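Local coordinates for protein chitooligosaccharide oxidase (Gibberella zeae, PDB 6Y0R) that oxidises the C1 hydroxyl of chitooligosaccharides to the lactone with bound FAD, passing the electrons to molecular oxygen to give hydrogen peroxide, at residues D49-N54 / D334-F339. Numbering follows the deposited sequence.
Sequences DGTAYN and DAHDNF. With FAD (flavin-adenine dinucleotide), chain B.
In this flavoprotein with a PCMH-type FAD-binding domain, Y53 lines the FAD pocket at the flavin methyl C8M, and F339 packs on the rim of Y53. Here the loop after helix 44-50 packs on the segment leading into strand 338-346, an outermost strand of the seven-stranded antiparallel sheet. N54 and D337 form a single beta bridge. Two donors grip the carbonyl oxygen Y53 O from opposite faces of its plane: H336 ND1 at 3.0 Å and D337 N, in a longer bond, at 3.3 Å. The bond from H336 ND1 lies near the plane of the H336 ring, while the methyl CG2 of T51 touches CE1 of H336. The Y53 and F339 rings lie rim to rim, CE2 of Y53 being 3.6 Å from CE1 of F339. The same CE2 of Y53 lies 3.5 Å from C8M of FAD, and H94 packs against the Y53 ring. With CG anti to the backbone N (chi1 -168°), the N54 amide is laid over the F339 ring face, planes 9° apart, ND2 over the centre. F339 N donates to OD1 of N54, which also accepts from R56 N. ND2 of N54 donates to Y96 O and, in a nearly straight bond (169°), to F339 O at 2.9 Å.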
loop_
_atom_site.group_PDB
_atom_site.type_symbol
_atom_site.label_atom_id
_atom_site.label_comp_id
_atom_site.label_asym_id
_atom_site.label_seq_id
_atom_site.Cartn_x
_atom_site.Cartn_y
_atom_site.Cartn_z
ATOM N N ASP A 49 -17.962 -8.980 7.338
ATOM C CA ASP A 49 -16.911 -8.033 7.806
ATOM C C ASP A 49 -15.654 -8.776 8.269
ATOM O O ASP A 49 -14.592 -8.130 8.368
ATOM C CB ASP A 49 -17.459 -7.160 8.935
ATOM C CG ASP A 49 -18.663 -6.350 8.486
ATOM O OD1 ASP A 49 -18.655 -5.889 7.320
ATOM O OD2 ASP A 49 -19.590 -6.153 9.321
ATOM N N GLY A 50 -15.761 -10.066 8.590
ATOM C CA GLY A 50 -14.766 -10.787 9.398
ATOM C C GLY A 50 -14.037 -11.852 8.620
ATOM O O GLY A 50 -13.373 -12.683 9.253
ATOM N N THR A 51 -14.132 -11.842 7.281
ATOM C CA THR A 51 -13.396 -12.778 6.415
ATOM C C THR A 51 -12.243 -12.006 5.785
ATOM O O THR A 51 -12.509 -11.100 4.980
ATOM C CB THR A 51 -14.263 -13.426 5.341
ATOM O OG1 THR A 51 -15.356 -14.064 6.013
ATOM C CG2 THR A 51 -13.477 -14.443 4.551
ATOM N N ALA A 52 -11.033 -12.350 6.189
ATOM C CA ALA A 52 -9.808 -11.648 5.733
ATOM C C ALA A 52 -9.696 -11.780 4.222
ATOM O O ALA A 52 -10.093 -12.802 3.629
ATOM C CB ALA A 52 -8.621 -12.186 6.457
ATOM N N TYR A 53 -9.179 -10.731 3.585
ATOM C CA TYR A 53 -8.945 -10.725 2.129
ATOM C C TYR A 53 -8.080 -11.917 1.747
ATOM O O TYR A 53 -8.383 -12.672 0.813
ATOM C CB TYR A 53 -8.216 -9.426 1.767
ATOM C CG TYR A 53 -7.698 -9.419 0.362
ATOM C CD1 TYR A 53 -8.577 -9.383 -0.698
ATOM C CD2 TYR A 53 -6.347 -9.410 0.089
ATOM C CE1 TYR A 53 -8.126 -9.391 -2.006
ATOM C CE2 TYR A 53 -5.882 -9.409 -1.214
ATOM C CZ TYR A 53 -6.776 -9.413 -2.257
ATOM O OH TYR A 53 -6.350 -9.364 -3.558
ATOM N N ASN A 54 -6.974 -12.114 2.453
ATOM C CA ASN A 54 -6.037 -13.216 2.158
ATOM C C ASN A 54 -6.550 -14.509 2.813
ATOM O O ASN A 54 -6.582 -14.572 4.031
ATOM C CB ASN A 54 -4.600 -12.947 2.618
ATOM C CG ASN A 54 -3.588 -13.930 2.075
ATOM O OD1 ASN A 54 -3.952 -14.970 1.490
ATOM N ND2 ASN A 54 -2.310 -13.581 2.185
ATOM N N ASP A 334 -16.238 -8.672 -1.237
ATOM C CA ASP A 334 -15.731 -10.026 -0.922
ATOM C C ASP A 334 -14.668 -10.450 -1.920
ATOM O O ASP A 334 -14.597 -11.648 -2.233
ATOM C CB ASP A 334 -16.896 -11.033 -0.873
ATOM C CG ASP A 334 -17.500 -11.307 -2.237
ATOM O OD1 ASP A 334 -17.243 -10.517 -3.183
ATOM O OD2 ASP A 334 -18.253 -12.287 -2.338
ATOM N N ALA A 335 -13.779 -9.539 -2.327
ATOM C CA ALA A 335 -12.576 -9.932 -3.086
ATOM C C ALA A 335 -11.694 -10.807 -2.185
ATOM O O ALA A 335 -11.631 -10.550 -0.944
ATOM C CB ALA A 335 -11.840 -8.688 -3.543
ATOM N N HIS A 336 -11.047 -11.818 -2.759
ATOM C CA HIS A 336 -10.104 -12.701 -2.041
ATOM C C HIS A 336 -8.966 -13.111 -2.964
ATOM O O HIS A 336 -9.142 -13.155 -4.193
ATOM C CB HIS A 336 -10.820 -13.941 -1.467
ATOM C CG HIS A 336 -11.759 -13.618 -0.361
ATOM N ND1 HIS A 336 -11.316 -13.203 0.896
ATOM C CD2 HIS A 336 -13.112 -13.608 -0.323
ATOM C CE1 HIS A 336 -12.372 -12.927 1.644
ATOM N NE2 HIS A 336 -13.484 -13.180 0.914
ATOM N N ASP A 337 -7.845 -13.439 -2.350
ATOM C CA ASP A 337 -6.787 -14.234 -2.973
ATOM C C ASP A 337 -6.215 -15.123 -1.892
ATOM O O ASP A 337 -6.510 -14.922 -0.732
ATOM C CB ASP A 337 -5.777 -13.313 -3.685
ATOM C CG ASP A 337 -4.876 -14.055 -4.669
ATOM O OD1 ASP A 337 -5.134 -15.271 -4.936
ATOM O OD2 ASP A 337 -3.902 -13.442 -5.164
ATOM N N ASN A 338 -5.395 -16.079 -2.292
ATOM C CA ASN A 338 -4.742 -17.058 -1.382
ATOM C C ASN A 338 -3.250 -17.037 -1.693
ATOM O O ASN A 338 -2.843 -17.605 -2.686
ATOM C CB ASN A 338 -5.356 -18.453 -1.570
ATOM C CG ASN A 338 -4.935 -19.447 -0.520
ATOM O OD1 ASN A 338 -4.135 -19.163 0.366
ATOM N ND2 ASN A 338 -5.442 -20.670 -0.647
ATOM N N PHE A 339 -2.478 -16.249 -0.953
ATOM C CA PHE A 339 -1.120 -15.874 -1.415
ATOM C C PHE A 339 -0.167 -15.538 -0.281
ATOM O O PHE A 339 -0.537 -15.398 0.884
ATOM C CB PHE A 339 -1.260 -14.699 -2.374
ATOM C CG PHE A 339 -1.660 -13.424 -1.692
ATOM C CD1 PHE A 339 -2.973 -13.176 -1.355
ATOM C CD2 PHE A 339 -0.714 -12.440 -1.424
ATOM C CE1 PHE A 339 -3.380 -11.980 -0.781
ATOM C CE2 PHE A 339 -1.126 -11.223 -0.869
ATOM C CZ PHE A 339 -2.439 -11.014 -0.510
HETATM P PA FAD B . -6.718 -2.908 5.897
HETATM O O1A FAD B . -6.412 -4.349 5.964
HETATM O O2A FAD B . -8.065 -2.419 6.248
HETATM O O5B FAD B . -5.675 -2.077 6.766
HETATM C C5B FAD B . -4.272 -2.096 6.496
HETATM C C4B FAD B . -3.516 -1.635 7.729
HETATM O O4B FAD B . -3.863 -0.257 8.020
HETATM C C3B FAD B . -3.796 -2.380 9.050
HETATM O O3B FAD B . -2.667 -2.297 9.931
HETATM C C2B FAD B . -4.952 -1.579 9.633
HETATM O O2B FAD B . -5.152 -1.758 11.038
HETATM C C1B FAD B . -4.537 -0.179 9.271
HETATM N N9A FAD B . -5.634 0.767 9.142
HETATM C C8A FAD B . -6.601 0.754 8.170
HETATM N N7A FAD B . -7.475 1.743 8.312
HETATM C C5A FAD B . -7.048 2.425 9.446
HETATM C C6A FAD B . -7.554 3.553 10.118
HETATM N N6A FAD B . -8.622 4.217 9.670
HETATM N N1A FAD B . -6.920 3.974 11.248
HETATM C C2A FAD B . -5.858 3.255 11.664
HETATM N N3A FAD B . -5.279 2.192 11.099
HETATM C C4A FAD B . -5.927 1.814 9.981
HETATM N N1 FAD B . -0.516 -0.764 -2.646
HETATM C C2 FAD B . 0.060 0.232 -3.334
HETATM O O2 FAD B . 0.838 1.069 -2.746
HETATM N N3 FAD B . -0.213 0.379 -4.664
HETATM C C4 FAD B . -1.060 -0.461 -5.370
HETATM O O4 FAD B . -1.279 -0.265 -6.577
HETATM C C4X FAD B . -1.690 -1.514 -4.664
HETATM N N5 FAD B . -2.556 -2.307 -5.300
HETATM C C5X FAD B . -3.249 -3.231 -4.551
HETATM C C6 FAD B . -4.233 -4.037 -5.184
HETATM C C7 FAD B . -4.935 -4.994 -4.470
HETATM C C7M FAD B . -5.963 -5.871 -5.157
HETATM C C8 FAD B . -4.709 -5.132 -3.039
HETATM C C8M FAD B . -5.518 -6.067 -2.162
HETATM C C9 FAD B . -3.698 -4.353 -2.440
HETATM C C9A FAD B . -2.963 -3.412 -3.174
HETATM N N10 FAD B . -1.991 -2.611 -2.550
HETATM C C10 FAD B . -1.339 -1.602 -3.269
HETATM C "C1'" FAD B . -1.642 -2.780 -1.136
HETATM C "C2'" FAD B . -2.458 -1.841 -0.246
HETATM O "O2'" FAD B . -1.954 -0.506 -0.324
HETATM C "C3'" FAD B . -2.367 -2.351 1.169
HETATM O "O3'" FAD B . -2.929 -3.683 1.149
HETATM C "C4'" FAD B . -3.127 -1.421 2.117
HETATM O "O4'" FAD B . -2.589 -1.471 3.450
HETATM C "C5'" FAD B . -4.579 -1.806 2.128
HETATM O "O5'" FAD B . -5.365 -0.838 2.850
HETATM P P FAD B . -6.792 -1.298 3.363
HETATM O O1P FAD B . -7.428 -0.153 4.059
HETATM O O2P FAD B . -7.573 -1.976 2.298
HETATM O O3P FAD B . -6.373 -2.490 4.379
#